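Local structure of C381 turret protein (4IND) at residues A[295-300]-A[371-376]. The protein helps build the turrets of an archaeal icosahedral virus, assembling as a pentamer of subunits that each carry three jelly-roll domains. Numbering follows the deposited sequence.
Sequences SHLRLK and LVYEQI. With 2HP (dihydrogenphosphate ion), chain B.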
ATOM      1  N   SER A 295       5.111  -3.251  24.695  1.00 32.06           N
ATOM      2  CA  SER A 295       4.242  -2.113  24.408  1.00 32.01           C
ATOM      3  C   SER A 295       4.978  -0.808  24.575  1.00 31.61           C
ATOM      4  O   SER A 295       6.107  -0.780  25.066  1.00 33.82           O
ATOM      5  CB  SER A 295       3.007  -2.140  25.313  1.00 39.13           C
ATOM      6  OG  SER A 295       3.356  -1.860  26.657  1.00 37.55           O
ATOM      7  N   HIS A 296       4.337   0.285  24.171  1.00 29.40           N
ATOM      8  CA  HIS A 296       4.881   1.617  24.412  1.00 36.74           C
ATOM      9  C   HIS A 296       3.757   2.594  24.744  1.00 31.65           C
ATOM     10  O   HIS A 296       2.600   2.193  24.850  1.00 31.34           O
ATOM     11  CB  HIS A 296       5.732   2.099  23.231  1.00 27.83           C
ATOM     12  CG  HIS A 296       4.980   2.237  21.951  1.00 28.27           C
ATOM     13  ND1 HIS A 296       4.747   1.173  21.100  1.00 29.82           N
ATOM     14  CD2 HIS A 296       4.434   3.321  21.346  1.00 36.62           C
ATOM     15  CE1 HIS A 296       4.077   1.591  20.045  1.00 33.66           C
ATOM     16  NE2 HIS A 296       3.878   2.895  20.165  1.00 28.93           N
ATOM     17  N   LEU A 297       4.102   3.866  24.915  1.00 29.90           N
ATOM     18  CA  LEU A 297       3.141   4.865  25.368  1.00 30.03           C
ATOM     19  C   LEU A 297       2.962   6.014  24.392  1.00 35.32           C
ATOM     20  O   LEU A 297       3.797   6.258  23.519  1.00 33.68           O
ATOM     21  CB  LEU A 297       3.592   5.440  26.716  1.00 25.22           C
ATOM     22  CG  LEU A 297       3.914   4.395  27.785  1.00 29.10           C
ATOM     23  CD1 LEU A 297       4.620   5.022  28.981  1.00 31.31           C
ATOM     24  CD2 LEU A 297       2.637   3.706  28.217  1.00 28.33           C
ATOM     25  N   ARG A 298       1.859   6.730  24.558  1.00 28.40           N
ATOM     26  CA  ARG A 298       1.641   7.982  23.855  1.00 27.99           C
ATOM     27  C   ARG A 298       0.932   8.922  24.838  1.00 30.14           C
ATOM     28  O   ARG A 298      -0.111   8.575  25.382  1.00 32.17           O
ATOM     29  CB  ARG A 298       0.773   7.742  22.626  1.00 26.49           C
ATOM     30  CG  ARG A 298       0.531   8.975  21.813  1.00 38.34           C
ATOM     31  CD  ARG A 298      -0.120   8.642  20.501  1.00 41.03           C
ATOM     32  NE  ARG A 298      -0.123   9.810  19.633  1.00 50.46           N
ATOM     33  CZ  ARG A 298      -0.486   9.796  18.358  1.00 60.89           C
ATOM     34  NH1 ARG A 298      -0.879   8.663  17.798  1.00 64.73           N
ATOM     35  NH2 ARG A 298      -0.449  10.913  17.644  1.00 64.81           N
ATOM     36  N   LEU A 299       1.511  10.093  25.092  1.00 30.57           N
ATOM     37  CA  LEU A 299       0.941  11.018  26.082  1.00 31.74           C
ATOM     38  C   LEU A 299       0.091  12.034  25.371  1.00 31.00           C
ATOM     39  O   LEU A 299       0.525  12.608  24.371  1.00 35.42           O
ATOM     40  CB  LEU A 299       2.032  11.743  26.867  1.00 29.51           C
ATOM     41  CG  LEU A 299       3.168  10.914  27.448  1.00 35.96           C
ATOM     42  CD1 LEU A 299       4.043  11.782  28.346  1.00 33.11           C
ATOM     43  CD2 LEU A 299       2.620   9.726  28.212  1.00 42.35           C
ATOM     44  N   LYS A 300      -1.114  12.274  25.891  1.00 33.71           N
ATOM     45  CA  LYS A 300      -2.059  13.157  25.214  1.00 32.14           C
ATOM     46  C   LYS A 300      -2.279  14.464  25.972  1.00 35.18           C
ATOM     47  O   LYS A 300      -2.522  15.507  25.378  1.00 37.48           O
ATOM     48  CB  LYS A 300      -3.402  12.443  25.014  1.00 37.72           C
ATOM     49  CG  LYS A 300      -3.300  11.103  24.325  1.00 42.79           C
ATOM     50  CD  LYS A 300      -2.664  11.236  22.958  1.00 48.23           C
ATOM     51  CE  LYS A 300      -3.586  11.939  21.974  1.00 58.50           C
ATOM     52  NZ  LYS A 300      -3.067  11.859  20.572  1.00 58.44           N
ATOM     53  N   LEU A 371      -2.566  12.707  34.152  1.00 40.41           N
ATOM     54  CA  LEU A 371      -1.999  12.356  32.867  1.00 32.55           C
ATOM     55  C   LEU A 371      -3.006  11.488  32.124  1.00 32.79           C
ATOM     56  O   LEU A 371      -3.638  10.608  32.721  1.00 35.13           O
ATOM     57  CB  LEU A 371      -0.676  11.622  33.091  1.00 40.96           C
ATOM     58  CG  LEU A 371       0.041  11.027  31.886  1.00 45.38           C
ATOM     59  CD1 LEU A 371       0.455  12.133  30.930  1.00 52.07           C
ATOM     60  CD2 LEU A 371       1.249  10.218  32.339  1.00 47.71           C
ATOM     61  N   VAL A 372      -3.205  11.783  30.841  1.00 25.22           N
ATOM     62  CA  VAL A 372      -3.957  10.898  29.970  1.00 24.96           C
ATOM     63  C   VAL A 372      -2.972  10.336  28.971  1.00 29.73           C
ATOM     64  O   VAL A 372      -2.251  11.093  28.320  1.00 33.62           O
ATOM     65  CB  VAL A 372      -5.070  11.640  29.219  1.00 30.42           C
ATOM     66  CG1 VAL A 372      -5.726  10.700  28.225  1.00 30.03           C
ATOM     67  CG2 VAL A 372      -6.097  12.178  30.212  1.00 35.38           C
ATOM     68  N   TYR A 373      -2.940   9.012  28.847  1.00 34.84           N
ATOM     69  CA  TYR A 373      -1.991   8.370  27.932  1.00 33.58           C
ATOM     70  C   TYR A 373      -2.618   7.131  27.335  1.00 27.18           C
ATOM     71  O   TYR A 373      -3.571   6.566  27.902  1.00 33.56           O
ATOM     72  CB  TYR A 373      -0.712   7.986  28.675  1.00 35.93           C
ATOM     73  CG  TYR A 373      -0.891   6.823  29.622  1.00 39.70           C
ATOM     74  CD1 TYR A 373      -0.667   5.520  29.202  1.00 41.30           C
ATOM     75  CD2 TYR A 373      -1.287   7.023  30.938  1.00 36.77           C
ATOM     76  CE1 TYR A 373      -0.827   4.452  30.068  1.00 37.39           C
ATOM     77  CE2 TYR A 373      -1.450   5.957  31.811  1.00 32.86           C
ATOM     78  CZ  TYR A 373      -1.229   4.681  31.362  1.00 37.27           C
ATOM     79  OH  TYR A 373      -1.391   3.617  32.209  1.00 38.06           O
ATOM     80  N   GLU A 374      -2.088   6.705  26.198  1.00 39.95           N
ATOM     81  CA  GLU A 374      -2.479   5.449  25.601  1.00 40.36           C
ATOM     82  C   GLU A 374      -1.327   4.477  25.777  1.00 41.68           C
ATOM     83  O   GLU A 374      -0.159   4.868  25.715  1.00 38.65           O
ATOM     84  CB  GLU A 374      -2.745   5.621  24.097  1.00 42.98           C
ATOM     85  CG  GLU A 374      -3.813   6.638  23.725  1.00 49.39           C
ATOM     86  CD  GLU A 374      -3.954   6.808  22.206  1.00 60.67           C
ATOM     87  OE1 GLU A 374      -5.017   7.271  21.742  1.00 66.62           O
ATOM     88  OE2 GLU A 374      -2.996   6.482  21.470  1.00 55.94           O
ATOM     89  N   GLN A 375      -1.651   3.212  26.009  1.00 37.74           N
ATOM     90  CA  GLN A 375      -0.645   2.147  25.915  1.00 37.63           C
ATOM     91  C   GLN A 375      -0.871   1.430  24.597  1.00 32.84           C
ATOM     92  O   GLN A 375      -1.985   0.975  24.306  1.00 36.05           O
ATOM     93  CB  GLN A 375      -0.780   1.176  27.089  1.00 36.28           C
ATOM     94  CG  GLN A 375       0.188  -0.004  27.009  1.00 40.91           C
ATOM     95  CD  GLN A 375       0.282  -0.756  28.319  1.00 42.57           C
ATOM     96  OE1 GLN A 375      -0.502  -0.524  29.236  1.00 45.74           O
ATOM     97  NE2 GLN A 375       1.255  -1.649  28.421  1.00 46.57           N
ATOM     98  N   ILE A 376       0.183   1.337  23.793  1.00 29.57           N
ATOM     99  CA  ILE A 376       0.067   0.864  22.431  1.00 33.53           C
ATOM    100  C   ILE A 376       0.930  -0.369  22.248  1.00 35.20           C
ATOM    101  O   ILE A 376       2.058  -0.418  22.739  1.00 31.60           O
ATOM    102  CB  ILE A 376       0.484   1.968  21.467  1.00 31.99           C
ATOM    103  CG1 ILE A 376      -0.477   3.164  21.656  1.00 34.91           C
ATOM    104  CG2 ILE A 376       0.493   1.459  20.030  1.00 31.07           C
ATOM    105  CD1 ILE A 376      -0.027   4.445  21.011  1.00 41.07           C
TER
HETATM  106  P   2HP B 403       2.900   4.262  17.354  1.00120.44           P
HETATM  107  O1  2HP B 403       2.152   4.540  18.622  1.00117.45           O
HETATM  108  O2  2HP B 403       3.146   2.782  17.428  1.00120.02           O
HETATM  109  O3  2HP B 403       4.233   5.087  17.344  1.00 92.84           O
HETATM  110  O4  2HP B 403       2.027   4.547  16.097  1.00 89.67           O
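His296 and Ile376 form an antiparallel hydrogen-bonded pair, as do Arg298 and Glu374. Ile376 N reaches His296 O at 2.8 Å with an N-H...O angle of 174°, and Lys300 N extends the pattern to Val372 O. Segments 295-300 and 371-376 lie on the two inner strands of a four-stranded sheet in the third jelly-roll domain, flanked by strands 266-278 and 346-349.

Apolar contacts line the face bearing Leu297, Leu299 and Tyr373. Leu297 CD2 meets Tyr373 CD1 obliquely at 3.9 Å, while Leu299 CD2 packs against Tyr373 CB at 3.8 Å. At the end of this face the extended Gln375 chain (chi1 177°) lets Gln375 NE2 donate to Ser295 OG, near the amide plane, at 2.8 Å; that hydroxyl also bonds Ser293.

On the other face, Ile376 CB lies over the His296 ring toward its rim, a CH-pi contact 4.0 Å from the centroid. His296 NE2 donates to phosphate O1 at 2.8 Å (164°), with a second, bent and weak bond to phosphate O2, while His296 ND1 bonds Gly378 O. Arg298 and Glu374 run side by side without a salt bridge, Arg298 NE lying 4.8 Å from Glu374 OE2. The guanidinium instead pairs with Asp345, as does Lys300; Glu374 OE1 makes a long, weak ion pair with Arg347 of a neighbouring subunit.

Held at both nitrogens and packed on one face by Ile376, the imidazole has its rotation fixed; facing a carbonyl and an anion, it is probably protonated, whereas buried Glu374 OE2 lacks a hydrogen-bond partner.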